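Local atomic coordinates of BtGH115A (Bacteroides thetaiotaomicron, PDB entry 5BY3), a protein that acts as a family GH115 4-O-methyl-alpha-glucuronidase, a glycoside hydrolase with specificity for decorated arabinogalactans. Residues A[370-375]-A[737-742]; A[723-726]-A[730-733]; A[409-414]-A[488-493]; A[342-347]-A[389-394]. All coordinates share one frame; numbering follows the deposited sequence.

Contact 1: A[370-375]-A[737-742]; sequences YGYIRH and LRNQAI
Asn739 OD1 is gripped by two donors: the hydroxyl of Tyr372, whose OH lies 2.7 Å from OD1, and water 1, whose oxygen is 2.6 Å from Asn739 OD1. The hydroxyl comes in at 120° to the C=O bond of the amide and is tilted 24° from the carbonyl plane, while OD1 itself sits at the edge of the phenol ring, in its plane. The ring and amide planes are turned 48° apart. Water 1 also donates to the backbone of the other segment, at 2.7 Å from Tyr370 O, and so makes a second link between the segments. Asn739 is the first residue after helix 730-738 to leave helical angles, with positive phi, two residues before strand 741-748; its CG is anti to the carbonyl carbon, and the amide end reaches the Tyr372 hydroxyl. The other end of the amide, ND2, bonds to His494 O, which fixes which way the buried group is flipped. Pro698 and Leu413 pack on the Tyr372 side chain. The arrangement is an interdomain junction: the loop after strand 362-366 of the TIM barrel docks on a helix-to-strand corner of the GH115 C-terminal domain.

Contact 2: A[723-726]-A[730-733]; sequences YETK and EEWK
The chain leaves strand 719-722, runs through Thr725 and folds back into the first turn of helix 730-738, bringing the CA atoms of Thr725 and Trp732 to 5.9 Å. Thr725 points its side chain at that turn and carries the largest share of the contact, its two branches meeting different residues. The hydroxyl reaches the indole: OG1 lies 3.5 Å from Trp732 CD1, at the ring's edge and near its plane, and 3.6 Å from Trp732 CB. With chi1 at 58°, OG1 stands between the backbone N and the carbonyl carbon, which leaves the methyl branch to turn toward the preceding helical residue. Thr725 CG2 comes within 3.6 Å of Glu731 OE1, a van der Waals touch on a carboxylate oxygen at the end of an extended chain. Thr725 CB rests 3.9 Å from Trp732 CB, and the two side chains meet at about a right angle.

The polar ends on the helix are committed to other partners. Glu731 OE1 forms a salt bridge with Arg743 on strand 741-748, and Trp732 NE1 donates to Asp368 OD2 while Arg374 makes a cation-pi contact with the indole, both in the loop after strand 362-366 of the barrel. The loop 723-726 therefore packs beside an indole already engaged in the domain interface. No hydrogen bond joins 723-726 to 730-733, so this local turn-back within the C-terminal domain rests on van der Waals fit: Thr725 lies against a tryptophan and a glutamate whose polar ends are bound by other residues.

Contact 3: A[409-414]-A[488-493]; sequences MSPSLI and EHYRLA
With chi1 at -62°, Tyr490 CG lies opposite its own carbonyl carbon, and chi2 of -49° turns the ring so that one face receives Pro411. The proline comes with CD and CG foremost. Pro411 CD stands 3.8 Å from the centroid of the Tyr490 ring, 25° off the normal, a CH-pi contact displaced toward the rim. The nearest pair is Pro411 CD to Tyr490 CD2 at 3.5 Å, and Pro411 CG follows at 3.8 Å from Tyr490 CE2. Ser410 CA lies 4.3 Å from Tyr490 CB, and the CA atoms of these two residues are 5.2 Å apart.

Pro411 opens helix 411-423, which connects the adjacent parallel strands 388-393 and 429-433 in a beta-alpha-beta crossover of the TIM barrel; Tyr490 belongs to helix 476-495 and packs on the first turn of that crossover helix. Ser410 is the N-cap: its OG accepts a weak bond from Ser412 N at 3.0 Å, and its carbonyl oxygen takes both Leu413 N and Ile414 N. Met409 O approaches the Tyr490 ring obliquely and is itself bonded to Gln443 NE2, on helix 441-452; that helix also lends Tyr442 and Leu446 to the packing on Pro411. On helix 476-495, Arg491 NH1 makes a salt bridge with Glu488 OE1 at 2.7 Å, on the syn side of the carboxylate, while Arg491 NE bonds to Tyr665 O.

Contact 4: A[342-347]-A[389-394]; sequences IPYKEV and GVYYHV
Tyr344 and Tyr391 meet edge-to-face at the C-terminal end of the TIM-barrel strands, one from the loop after strand 339-341 and the other from strand 388-393. Among the aromatic contacts, the edge of Tyr391 is directed at the face of Tyr344, with centroids 5.6 Å apart and planes at 66°. Tyr391 CE2 stands over that face toward its rim, 4.2 Å from Tyr344 CE1; on the opposite face lies Lys345 CG. Tyr344 CE1 is also 4.0 Å from His393 CE1. Both tyrosine side chains start toward the opposite segment, with CG anti to the backbone N (chi1 175° and 169°).

The polar contacts gather at the phenol tips. Lys345 NZ donates to Tyr344 OH at 3.0 Å, and Tyr391 OH is further held by Asn433 ND2 of the neighbouring strand 429-433. This end of a barrel is where glycoside hydrolases of the fold usually place their active site, and a polar and aromatic cluster here is consistent with a place near it. Water 2 gathers three groups: it sits 2.6 Å from Tyr391 OH, makes a weak bond at 3.3 Å to Tyr344 OH, and lies in the plane of the imidazole at its edge, 2.8 Å from His393 NE2.

How the contacts relate
Contacts 1, 3 and 4 are buried, whereas contact 2 lies further from the chain's centre and is only partly buried. Contacts 1 and 2 share helix 730-738, using its end and its beginning, and they touch where Tyr370 and Arg374 pack on Trp732. Contact 4 lies within the barrel, while contact 3 joins a barrel helix to helix 476-495; strand 388-393 and helix 411-423 are consecutive, and Met409 CE packs on His393 O. Leu413 of contact 3 also lies against Tyr372 of contact 1. Chemistry follows place: a direct hydrogen bond and a separate water bridge at the domain junction, van der Waals packing in the turn-back, a CH-pi contact between helices, and hydrated aromatics at the barrel's end.

Contact 1: A[370-375]-A[737-742]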
loop_
_atom_site.group_PDB
_atom_site.type_symbol
_atom_site.label_atom_id
_atom_site.label_comp_id
_atom_site.label_asym_id
_atom_site.label_seq_id
_atom_site.Cartn_x
_atom_site.Cartn_y
_atom_site.Cartn_z
ATOM N N TYR A 370 -3.091 -0.221 -9.702
ATOM C CA TYR A 370 -3.257 1.198 -9.414
ATOM C C TYR A 370 -4.229 1.421 -8.262
ATOM O O TYR A 370 -4.851 2.491 -8.141
ATOM C CB TYR A 370 -3.571 1.971 -10.688
ATOM C CG TYR A 370 -2.478 1.833 -11.763
ATOM C CD1 TYR A 370 -2.283 0.639 -12.457
ATOM C CD2 TYR A 370 -1.617 2.910 -12.075
ATOM C CE1 TYR A 370 -1.279 0.521 -13.415
ATOM C CE2 TYR A 370 -0.599 2.797 -13.040
ATOM C CZ TYR A 370 -0.436 1.611 -13.697
ATOM O OH TYR A 370 0.551 1.484 -14.627
ATOM N N GLY A 371 -4.313 0.428 -7.371
ATOM C CA GLY A 371 -5.060 0.565 -6.118
ATOM C C GLY A 371 -6.579 0.419 -6.231
ATOM O O GLY A 371 -7.327 0.820 -5.311
ATOM N N TYR A 372 -7.032 -0.142 -7.361
ATOM C CA TYR A 372 -8.434 -0.552 -7.548
ATOM C C TYR A 372 -8.604 -2.059 -7.566
ATOM O O TYR A 372 -8.208 -2.744 -8.529
ATOM C CB TYR A 372 -9.013 0.048 -8.823
ATOM C CG TYR A 372 -8.944 1.558 -8.838
ATOM C CD1 TYR A 372 -9.856 2.337 -8.090
ATOM C CD2 TYR A 372 -7.937 2.224 -9.571
ATOM C CE1 TYR A 372 -9.803 3.738 -8.112
ATOM C CE2 TYR A 372 -7.868 3.609 -9.576
ATOM C CZ TYR A 372 -8.792 4.358 -8.852
ATOM O OH TYR A 372 -8.710 5.726 -8.922
ATOM N N ILE A 373 -9.183 -2.572 -6.485
ATOM C CA ILE A 373 -9.420 -4.031 -6.308
ATOM C C ILE A 373 -10.285 -4.623 -7.435
ATOM O O ILE A 373 -11.402 -4.139 -7.679
ATOM C CB ILE A 373 -9.985 -4.322 -4.894
ATOM C CG1 ILE A 373 -8.918 -3.933 -3.873
ATOM C CG2 ILE A 373 -10.345 -5.797 -4.728
ATOM C CD1 ILE A 373 -9.360 -3.904 -2.419
ATOM N N ARG A 374 -9.766 -5.648 -8.129
ATOM C CA ARG A 374 -10.502 -6.243 -9.281
ATOM C C ARG A 374 -11.704 -7.133 -8.852
ATOM O O ARG A 374 -12.737 -7.159 -9.519
ATOM C CB ARG A 374 -9.578 -6.982 -10.255
ATOM C CG ARG A 374 -8.593 -6.095 -11.029
ATOM C CD ARG A 374 -8.380 -6.691 -12.417
ATOM N NE ARG A 374 -7.536 -5.894 -13.291
ATOM C CZ ARG A 374 -7.978 -5.076 -14.233
ATOM N NH1 ARG A 374 -9.296 -4.915 -14.447
ATOM N NH2 ARG A 374 -7.106 -4.410 -14.969
ATOM N N HIS A 375 -11.581 -7.846 -7.732
ATOM C CA HIS A 375 -12.643 -8.773 -7.370
ATOM C C HIS A 375 -12.913 -8.840 -5.889
ATOM O O HIS A 375 -11.989 -9.008 -5.076
ATOM C CB HIS A 375 -12.385 -10.186 -7.939
ATOM C CG HIS A 375 -13.485 -11.151 -7.644
ATOM N ND1 HIS A 375 -14.548 -11.344 -8.498
ATOM C CD2 HIS A 375 -13.716 -11.940 -6.565
ATOM C CE1 HIS A 375 -15.375 -12.226 -7.966
ATOM N NE2 HIS A 375 -14.900 -12.594 -6.789
ATOM N N LEU A 737 -4.444 6.313 -15.166
ATOM C CA LEU A 737 -3.492 7.408 -15.248
ATOM C C LEU A 737 -4.051 8.719 -14.648
ATOM O O LEU A 737 -3.299 9.484 -14.030
ATOM C CB LEU A 737 -3.069 7.656 -16.711
ATOM C CG LEU A 737 -2.016 6.746 -17.383
ATOM C CD1 LEU A 737 -1.834 7.001 -18.890
ATOM C CD2 LEU A 737 -0.645 6.765 -16.706
ATOM N N ARG A 738 -5.347 8.971 -14.862
ATOM C CA ARG A 738 -5.997 10.219 -14.479
ATOM C C ARG A 738 -6.898 10.052 -13.248
ATOM O O ARG A 738 -7.474 11.017 -12.754
ATOM C CB ARG A 738 -6.798 10.812 -15.667
ATOM C CG ARG A 738 -8.023 10.011 -16.011
ATOM C CD ARG A 738 -8.598 10.355 -17.356
ATOM N NE ARG A 738 -9.576 9.336 -17.616
ATOM C CZ ARG A 738 -10.013 8.965 -18.821
ATOM N NH1 ARG A 738 -9.576 9.566 -19.935
ATOM N NH2 ARG A 738 -10.896 7.977 -18.886
ATOM N N ASN A 739 -7.007 8.810 -12.776
ATOM C CA ASN A 739 -7.939 8.410 -11.726
ATOM C C ASN A 739 -9.367 8.965 -11.928
ATOM O O ASN A 739 -10.028 9.372 -10.975
ATOM C CB ASN A 739 -7.383 8.767 -10.348
ATOM C CG ASN A 739 -6.228 7.891 -9.961
ATOM O OD1 ASN A 739 -6.371 6.666 -9.762
ATOM N ND2 ASN A 739 -5.051 8.495 -9.895
ATOM N N GLN A 740 -9.836 8.986 -13.166
ATOM C CA GLN A 740 -11.268 9.173 -13.399
ATOM C C GLN A 740 -11.713 8.353 -14.586
ATOM O O GLN A 740 -11.041 8.374 -15.646
ATOM C CB GLN A 740 -11.631 10.634 -13.698
ATOM C CG GLN A 740 -11.379 11.635 -12.595
ATOM C CD GLN A 740 -11.897 12.997 -12.930
ATOM O OE1 GLN A 740 -11.718 13.484 -14.037
ATOM N NE2 GLN A 740 -12.564 13.619 -11.981
ATOM N N ALA A 741 -12.841 7.651 -14.410
ATOM C CA ALA A 741 -13.687 7.237 -15.544
ATOM C C ALA A 741 -14.434 8.473 -15.992
ATOM O O ALA A 741 -14.733 9.351 -15.172
ATOM C CB ALA A 741 -14.665 6.145 -15.160
ATOM N N ILE A 742 -14.703 8.547 -17.295
ATOM C CA ILE A 742 -15.229 9.727 -17.933
ATOM C C ILE A 742 -16.351 9.296 -18.871
ATOM O O ILE A 742 -16.113 8.479 -19.773
ATOM C CB ILE A 742 -14.174 10.472 -18.776
ATOM C CG1 ILE A 742 -13.027 11.024 -17.907
ATOM C CG2 ILE A 742 -14.843 11.577 -19.631
ATOM C CD1 ILE A 742 -12.011 11.896 -18.676
HETATM O O HOH W 1 -4.613 5.071 -8.716
#

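Contact 2: A[723-726]-A[730-733]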
loop_
_atom_site.group_PDB
_atom_site.type_symbol
_atom_site.label_atom_id
_atom_site.label_comp_id
_atom_site.label_asym_id
_atom_site.label_seq_id
_atom_site.Cartn_x
_atom_site.Cartn_y
_atom_site.Cartn_z
ATOM N N TYR A 723 -19.730 2.026 -17.106
ATOM C CA TYR A 723 -18.357 2.566 -17.091
ATOM C C TYR A 723 -17.350 1.636 -16.457
ATOM O O TYR A 723 -16.199 2.032 -16.254
ATOM C CB TYR A 723 -18.268 3.979 -16.450
ATOM C CG TYR A 723 -18.569 4.001 -14.974
ATOM C CD1 TYR A 723 -19.890 4.055 -14.507
ATOM C CD2 TYR A 723 -17.533 3.942 -14.028
ATOM C CE1 TYR A 723 -20.167 4.044 -13.143
ATOM C CE2 TYR A 723 -17.801 3.921 -12.661
ATOM C CZ TYR A 723 -19.119 3.984 -12.230
ATOM O OH TYR A 723 -19.375 3.982 -10.890
ATOM N N GLU A 724 -17.764 0.402 -16.157
ATOM C CA GLU A 724 -16.812 -0.638 -15.767
ATOM C C GLU A 724 -15.931 -0.855 -17.004
ATOM O O GLU A 724 -16.356 -0.552 -18.109
ATOM C CB GLU A 724 -17.516 -1.931 -15.282
ATOM C CG GLU A 724 -17.943 -2.958 -16.349
ATOM C CD GLU A 724 -19.035 -2.498 -17.331
ATOM O OE1 GLU A 724 -19.721 -1.491 -17.088
ATOM O OE2 GLU A 724 -19.221 -3.162 -18.385
ATOM N N THR A 725 -14.689 -1.286 -16.784
ATOM C CA THR A 725 -13.796 -1.707 -17.842
ATOM C C THR A 725 -13.480 -3.194 -17.622
ATOM O O THR A 725 -13.710 -3.749 -16.500
ATOM C CB THR A 725 -12.449 -0.924 -17.816
ATOM O OG1 THR A 725 -11.826 -1.115 -16.551
ATOM C CG2 THR A 725 -12.624 0.524 -18.040
ATOM N N LYS A 726 -12.895 -3.806 -18.666
ATOM C CA LYS A 726 -12.532 -5.229 -18.686
ATOM C C LYS A 726 -11.072 -5.347 -19.044
ATOM O O LYS A 726 -10.611 -4.695 -19.980
ATOM C CB LYS A 726 -13.364 -6.022 -19.734
ATOM C CG LYS A 726 -14.893 -6.039 -19.557
ATOM C CD LYS A 726 -15.340 -6.787 -18.295
ATOM C CE LYS A 726 -16.838 -6.641 -18.057
ATOM N NZ LYS A 726 -17.117 -6.530 -16.599
ATOM N N GLU A 730 -7.664 -0.029 -23.545
ATOM C CA GLU A 730 -7.321 1.374 -23.771
ATOM C C GLU A 730 -8.009 2.326 -22.746
ATOM O O GLU A 730 -7.335 3.187 -22.153
ATOM C CB GLU A 730 -7.675 1.752 -25.222
ATOM C CG GLU A 730 -7.203 3.126 -25.683
ATOM C CD GLU A 730 -5.700 3.300 -25.548
ATOM O OE1 GLU A 730 -4.950 2.311 -25.759
ATOM O OE2 GLU A 730 -5.277 4.428 -25.212
ATOM N N GLU A 731 -9.319 2.141 -22.515
ATOM C CA GLU A 731 -10.061 2.917 -21.531
ATOM C C GLU A 731 -9.580 2.735 -20.090
ATOM O O GLU A 731 -9.485 3.713 -19.341
ATOM C CB GLU A 731 -11.555 2.634 -21.592
ATOM C CG GLU A 731 -12.395 3.661 -20.870
ATOM C CD GLU A 731 -13.869 3.433 -21.081
ATOM O OE1 GLU A 731 -14.484 2.521 -20.451
ATOM O OE2 GLU A 731 -14.423 4.208 -21.879
ATOM N N TRP A 732 -9.295 1.498 -19.705
ATOM C CA TRP A 732 -8.748 1.230 -18.401
ATOM C C TRP A 732 -7.381 1.946 -18.229
ATOM O O TRP A 732 -7.040 2.380 -17.128
ATOM C CB TRP A 732 -8.657 -0.279 -18.123
ATOM C CG TRP A 732 -7.930 -0.577 -16.824
ATOM C CD1 TRP A 732 -8.464 -0.635 -15.555
ATOM C CD2 TRP A 732 -6.514 -0.760 -16.667
ATOM N NE1 TRP A 732 -7.459 -0.886 -14.621
ATOM C CE2 TRP A 732 -6.261 -0.967 -15.278
ATOM C CE3 TRP A 732 -5.438 -0.804 -17.564
ATOM C CZ2 TRP A 732 -4.980 -1.232 -14.783
ATOM C CZ3 TRP A 732 -4.158 -1.027 -17.047
ATOM C CH2 TRP A 732 -3.950 -1.233 -15.677
ATOM N N LYS A 733 -6.633 2.093 -19.312
ATOM C CA LYS A 733 -5.288 2.669 -19.238
ATOM C C LYS A 733 -5.447 4.152 -18.965
ATOM O O LYS A 733 -4.796 4.690 -18.097
ATOM C CB LYS A 733 -4.499 2.430 -20.540
ATOM C CG LYS A 733 -3.840 1.055 -20.613
ATOM C CD LYS A 733 -3.262 0.806 -21.995
ATOM C CE LYS A 733 -2.662 -0.597 -22.129
ATOM N NZ LYS A 733 -2.222 -0.835 -23.542
#

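Contact 3: A[409-414]-A[488-493]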
loop_
_atom_site.group_PDB
_atom_site.type_symbol
_atom_site.label_atom_id
_atom_site.label_comp_id
_atom_site.label_asym_id
_atom_site.label_seq_id
_atom_site.Cartn_x
_atom_site.Cartn_y
_atom_site.Cartn_z
HETATM N N MSE A 409 0.025 7.695 -3.880
HETATM C CA MSE A 409 -1.347 7.200 -3.925
HETATM C C MSE A 409 -2.033 7.847 -2.758
HETATM O O MSE A 409 -1.430 8.048 -1.701
HETATM C CB MSE A 409 -1.414 5.703 -3.818
HETATM C CG MSE A 409 -2.786 5.202 -4.262
HETATM SE SE MSE A 409 -2.746 3.244 -4.045
HETATM C CE MSE A 409 -1.984 3.131 -5.889
ATOM N N SER A 410 -3.259 8.266 -3.001
ATOM C CA SER A 410 -4.036 8.981 -2.041
ATOM C C SER A 410 -4.449 8.088 -0.889
ATOM O O SER A 410 -4.969 7.006 -1.106
ATOM C CB SER A 410 -5.285 9.563 -2.692
ATOM O OG SER A 410 -6.182 9.996 -1.679
ATOM N N PRO A 411 -4.233 8.561 0.340
ATOM C CA PRO A 411 -4.742 7.909 1.553
ATOM C C PRO A 411 -6.216 7.656 1.482
ATOM O O PRO A 411 -6.662 6.636 1.993
ATOM C CB PRO A 411 -4.466 8.955 2.644
ATOM C CG PRO A 411 -3.199 9.585 2.153
ATOM C CD PRO A 411 -3.417 9.739 0.666
ATOM N N SER A 412 -6.938 8.593 0.857
ATOM C CA SER A 412 -8.365 8.541 0.677
ATOM C C SER A 412 -8.812 7.366 -0.188
ATOM O O SER A 412 -9.917 6.878 -0.007
ATOM C CB SER A 412 -8.845 9.810 0.013
ATOM O OG SER A 412 -8.725 10.868 0.922
ATOM N N LEU A 413 -7.952 6.941 -1.122
ATOM C CA LEU A 413 -8.283 5.902 -2.079
ATOM C C LEU A 413 -7.900 4.558 -1.453
ATOM O O LEU A 413 -8.663 3.571 -1.551
ATOM C CB LEU A 413 -7.628 6.155 -3.445
ATOM C CG LEU A 413 -7.486 4.960 -4.421
ATOM C CD1 LEU A 413 -8.843 4.538 -5.003
ATOM C CD2 LEU A 413 -6.462 5.259 -5.511
ATOM N N ILE A 414 -6.741 4.531 -0.799
ATOM C CA ILE A 414 -6.347 3.371 -0.077
ATOM C C ILE A 414 -7.484 3.095 0.910
ATOM O O ILE A 414 -8.059 1.993 0.876
ATOM C CB ILE A 414 -4.971 3.537 0.599
ATOM C CG1 ILE A 414 -3.884 3.714 -0.462
ATOM C CG2 ILE A 414 -4.623 2.362 1.545
ATOM C CD1 ILE A 414 -2.609 4.243 0.180
ATOM N N GLU A 488 -2.751 18.483 -0.131
ATOM C CA GLU A 488 -2.754 19.028 -1.463
ATOM C C GLU A 488 -1.847 18.252 -2.367
ATOM O O GLU A 488 -2.165 18.126 -3.536
ATOM C CB GLU A 488 -2.390 20.514 -1.473
ATOM C CG GLU A 488 -3.580 21.395 -1.130
ATOM C CD GLU A 488 -4.672 21.315 -2.175
ATOM O OE1 GLU A 488 -4.345 21.762 -3.319
ATOM O OE2 GLU A 488 -5.812 20.818 -1.831
ATOM N N HIS A 489 -0.758 17.728 -1.796
ATOM C CA HIS A 489 0.217 16.797 -2.416
ATOM C C HIS A 489 -0.495 15.581 -2.967
ATOM O O HIS A 489 -0.381 15.274 -4.175
ATOM C CB HIS A 489 1.220 16.378 -1.368
ATOM C CG HIS A 489 2.349 15.540 -1.866
ATOM N ND1 HIS A 489 3.251 15.983 -2.815
ATOM C CD2 HIS A 489 2.779 14.307 -1.483
ATOM C CE1 HIS A 489 4.153 15.037 -3.038
ATOM N NE2 HIS A 489 3.900 14.016 -2.232
ATOM N N TYR A 490 -1.274 14.916 -2.117
ATOM C CA TYR A 490 -1.956 13.694 -2.544
ATOM C C TYR A 490 -3.070 13.935 -3.579
ATOM O O TYR A 490 -3.340 13.092 -4.438
ATOM C CB TYR A 490 -2.466 12.919 -1.345
ATOM C CG TYR A 490 -1.368 12.459 -0.419
ATOM C CD1 TYR A 490 -0.237 11.797 -0.915
ATOM C CD2 TYR A 490 -1.457 12.656 0.950
ATOM C CE1 TYR A 490 0.770 11.340 -0.069
ATOM C CE2 TYR A 490 -0.443 12.200 1.815
ATOM C CZ TYR A 490 0.666 11.542 1.290
ATOM O OH TYR A 490 1.699 11.101 2.118
ATOM N N ARG A 491 -3.656 15.113 -3.532
ATOM C CA ARG A 491 -4.772 15.446 -4.382
ATOM C C ARG A 491 -4.287 15.776 -5.803
ATOM O O ARG A 491 -4.886 15.326 -6.803
ATOM C CB ARG A 491 -5.568 16.589 -3.744
ATOM C CG ARG A 491 -6.582 17.236 -4.647
ATOM C CD ARG A 491 -6.763 18.706 -4.282
ATOM N NE ARG A 491 -7.231 19.297 -5.502
ATOM C CZ ARG A 491 -6.738 20.366 -6.081
ATOM N NH1 ARG A 491 -5.781 21.061 -5.519
ATOM N NH2 ARG A 491 -7.250 20.747 -7.239
ATOM N N LEU A 492 -3.172 16.503 -5.885
ATOM C CA LEU A 492 -2.612 16.851 -7.168
ATOM C C LEU A 492 -1.924 15.645 -7.857
ATOM O O LEU A 492 -1.918 15.565 -9.108
ATOM C CB LEU A 492 -1.651 18.017 -7.013
ATOM C CG LEU A 492 -2.200 19.409 -6.661
ATOM C CD1 LEU A 492 -1.085 20.156 -5.973
ATOM C CD2 LEU A 492 -2.715 20.237 -7.845
ATOM N N ALA A 493 -1.353 14.742 -7.043
ATOM C CA ALA A 493 -0.773 13.477 -7.520
ATOM C C ALA A 493 -1.868 12.521 -8.024
ATOM O O ALA A 493 -1.653 11.833 -9.003
ATOM C CB ALA A 493 0.045 12.816 -6.454
#

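Contact 4: A[342-347]-A[389-394]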
loop_
_atom_site.group_PDB
_atom_site.type_symbol
_atom_site.label_atom_id
_atom_site.label_comp_id
_atom_site.label_asym_id
_atom_site.label_seq_id
_atom_site.Cartn_x
_atom_site.Cartn_y
_atom_site.Cartn_z
ATOM N N ILE A 342 -3.368 -17.180 -5.473
ATOM C CA ILE A 342 -3.383 -15.763 -5.885
ATOM C C ILE A 342 -3.669 -15.626 -7.373
ATOM O O ILE A 342 -2.743 -15.741 -8.176
ATOM C CB ILE A 342 -2.067 -15.013 -5.536
ATOM C CG1 ILE A 342 -1.637 -15.354 -4.118
ATOM C CG2 ILE A 342 -2.245 -13.479 -5.663
ATOM C CD1 ILE A 342 -0.189 -15.106 -3.866
ATOM N N PRO A 343 -4.954 -15.408 -7.745
ATOM C CA PRO A 343 -5.334 -15.173 -9.154
ATOM C C PRO A 343 -5.129 -13.687 -9.595
ATOM O O PRO A 343 -6.060 -12.870 -9.647
ATOM C CB PRO A 343 -6.786 -15.649 -9.217
ATOM C CG PRO A 343 -7.310 -15.461 -7.827
ATOM C CD PRO A 343 -6.141 -15.426 -6.868
ATOM N N TYR A 344 -3.866 -13.374 -9.854
ATOM C CA TYR A 344 -3.382 -12.085 -10.306
ATOM C C TYR A 344 -3.273 -12.142 -11.833
ATOM O O TYR A 344 -2.971 -13.213 -12.401
ATOM C CB TYR A 344 -2.008 -11.862 -9.667
ATOM C CG TYR A 344 -1.253 -10.632 -10.072
ATOM C CD1 TYR A 344 -1.753 -9.351 -9.819
ATOM C CD2 TYR A 344 -0.023 -10.746 -10.702
ATOM C CE1 TYR A 344 -1.033 -8.212 -10.192
ATOM C CE2 TYR A 344 0.719 -9.626 -11.073
ATOM C CZ TYR A 344 0.220 -8.356 -10.825
ATOM O OH TYR A 344 0.978 -7.253 -11.208
ATOM N N LYS A 345 -3.492 -10.989 -12.483
ATOM C CA LYS A 345 -3.456 -10.848 -13.961
ATOM C C LYS A 345 -4.297 -11.968 -14.633
ATOM O O LYS A 345 -5.478 -12.087 -14.283
ATOM C CB LYS A 345 -2.008 -10.698 -14.492
ATOM C CG LYS A 345 -1.322 -9.369 -14.133
ATOM C CD LYS A 345 -0.050 -9.156 -14.963
ATOM C CE LYS A 345 0.403 -7.701 -15.012
ATOM N NZ LYS A 345 1.606 -7.380 -14.179
ATOM N N GLU A 346 -3.710 -12.818 -15.495
ATOM C CA GLU A 346 -4.479 -13.778 -16.342
ATOM C C GLU A 346 -5.032 -14.983 -15.559
ATOM O O GLU A 346 -5.878 -15.730 -16.079
ATOM C CB GLU A 346 -3.642 -14.276 -17.535
ATOM C CG GLU A 346 -2.697 -15.466 -17.234
ATOM C CD GLU A 346 -1.555 -15.128 -16.252
ATOM O OE1 GLU A 346 -1.068 -13.969 -16.240
ATOM O OE2 GLU A 346 -1.103 -16.025 -15.498
ATOM N N VAL A 347 -4.521 -15.182 -14.338
ATOM C CA VAL A 347 -4.961 -16.288 -13.492
ATOM C C VAL A 347 -6.376 -16.074 -12.915
ATOM O O VAL A 347 -7.088 -17.053 -12.649
ATOM C CB VAL A 347 -3.842 -16.854 -12.525
ATOM C CG1 VAL A 347 -2.913 -15.786 -11.980
ATOM C CG2 VAL A 347 -4.387 -17.728 -11.395
ATOM N N GLY A 389 -8.182 -13.087 0.925
ATOM C CA GLY A 389 -7.123 -12.100 1.021
ATOM C C GLY A 389 -7.105 -11.062 -0.100
ATOM O O GLY A 389 -7.916 -11.116 -1.042
ATOM N N VAL A 390 -6.181 -10.104 0.012
ATOM C CA VAL A 390 -5.932 -9.099 -1.030
ATOM C C VAL A 390 -4.453 -8.715 -1.108
ATOM O O VAL A 390 -3.779 -8.565 -0.068
ATOM C CB VAL A 390 -6.874 -7.851 -0.932
ATOM C CG1 VAL A 390 -6.586 -6.977 0.288
ATOM C CG2 VAL A 390 -6.854 -7.036 -2.222
ATOM N N TYR A 391 -3.982 -8.622 -2.354
ATOM C CA TYR A 391 -2.678 -8.169 -2.729
ATOM C C TYR A 391 -2.919 -6.817 -3.395
ATOM O O TYR A 391 -3.549 -6.755 -4.459
ATOM C CB TYR A 391 -2.032 -9.157 -3.702
ATOM C CG TYR A 391 -0.756 -8.681 -4.388
ATOM C CD1 TYR A 391 0.268 -7.978 -3.678
ATOM C CD2 TYR A 391 -0.540 -8.960 -5.740
ATOM C CE1 TYR A 391 1.447 -7.560 -4.328
ATOM C CE2 TYR A 391 0.637 -8.544 -6.390
ATOM C CZ TYR A 391 1.617 -7.838 -5.693
ATOM O OH TYR A 391 2.758 -7.432 -6.369
ATOM N N TYR A 392 -2.420 -5.754 -2.736
ATOM C CA TYR A 392 -2.635 -4.346 -3.092
ATOM C C TYR A 392 -1.310 -3.668 -3.450
ATOM O O TYR A 392 -0.270 -4.038 -2.897
ATOM C CB TYR A 392 -3.280 -3.613 -1.917
ATOM C CG TYR A 392 -4.027 -2.312 -2.256
ATOM C CD1 TYR A 392 -5.355 -2.330 -2.656
ATOM C CD2 TYR A 392 -3.407 -1.067 -2.131
ATOM C CE1 TYR A 392 -6.038 -1.152 -2.940
ATOM C CE2 TYR A 392 -4.082 0.109 -2.404
ATOM C CZ TYR A 392 -5.401 0.054 -2.807
ATOM O OH TYR A 392 -6.091 1.204 -3.080
ATOM N N HIS A 393 -1.359 -2.681 -4.353
ATOM C CA HIS A 393 -0.168 -1.972 -4.820
ATOM C C HIS A 393 -0.138 -0.517 -4.395
ATOM O O HIS A 393 -1.086 0.211 -4.674
ATOM C CB HIS A 393 -0.065 -2.003 -6.355
ATOM C CG HIS A 393 0.396 -3.307 -6.916
ATOM N ND1 HIS A 393 -0.445 -4.394 -7.065
ATOM C CD2 HIS A 393 1.601 -3.695 -7.390
ATOM C CE1 HIS A 393 0.227 -5.397 -7.601
ATOM N NE2 HIS A 393 1.471 -4.998 -7.811
ATOM N N VAL A 394 0.941 -0.095 -3.738
ATOM C CA VAL A 394 1.270 1.360 -3.646
ATOM C C VAL A 394 2.526 1.696 -4.471
ATOM O O VAL A 394 3.015 2.813 -4.466
ATOM C CB VAL A 394 1.397 1.911 -2.193
ATOM C CG1 VAL A 394 0.055 1.845 -1.454
ATOM C CG2 VAL A 394 2.502 1.208 -1.428
HETATM O O HOH W 2 3.299 -6.809 -8.848
#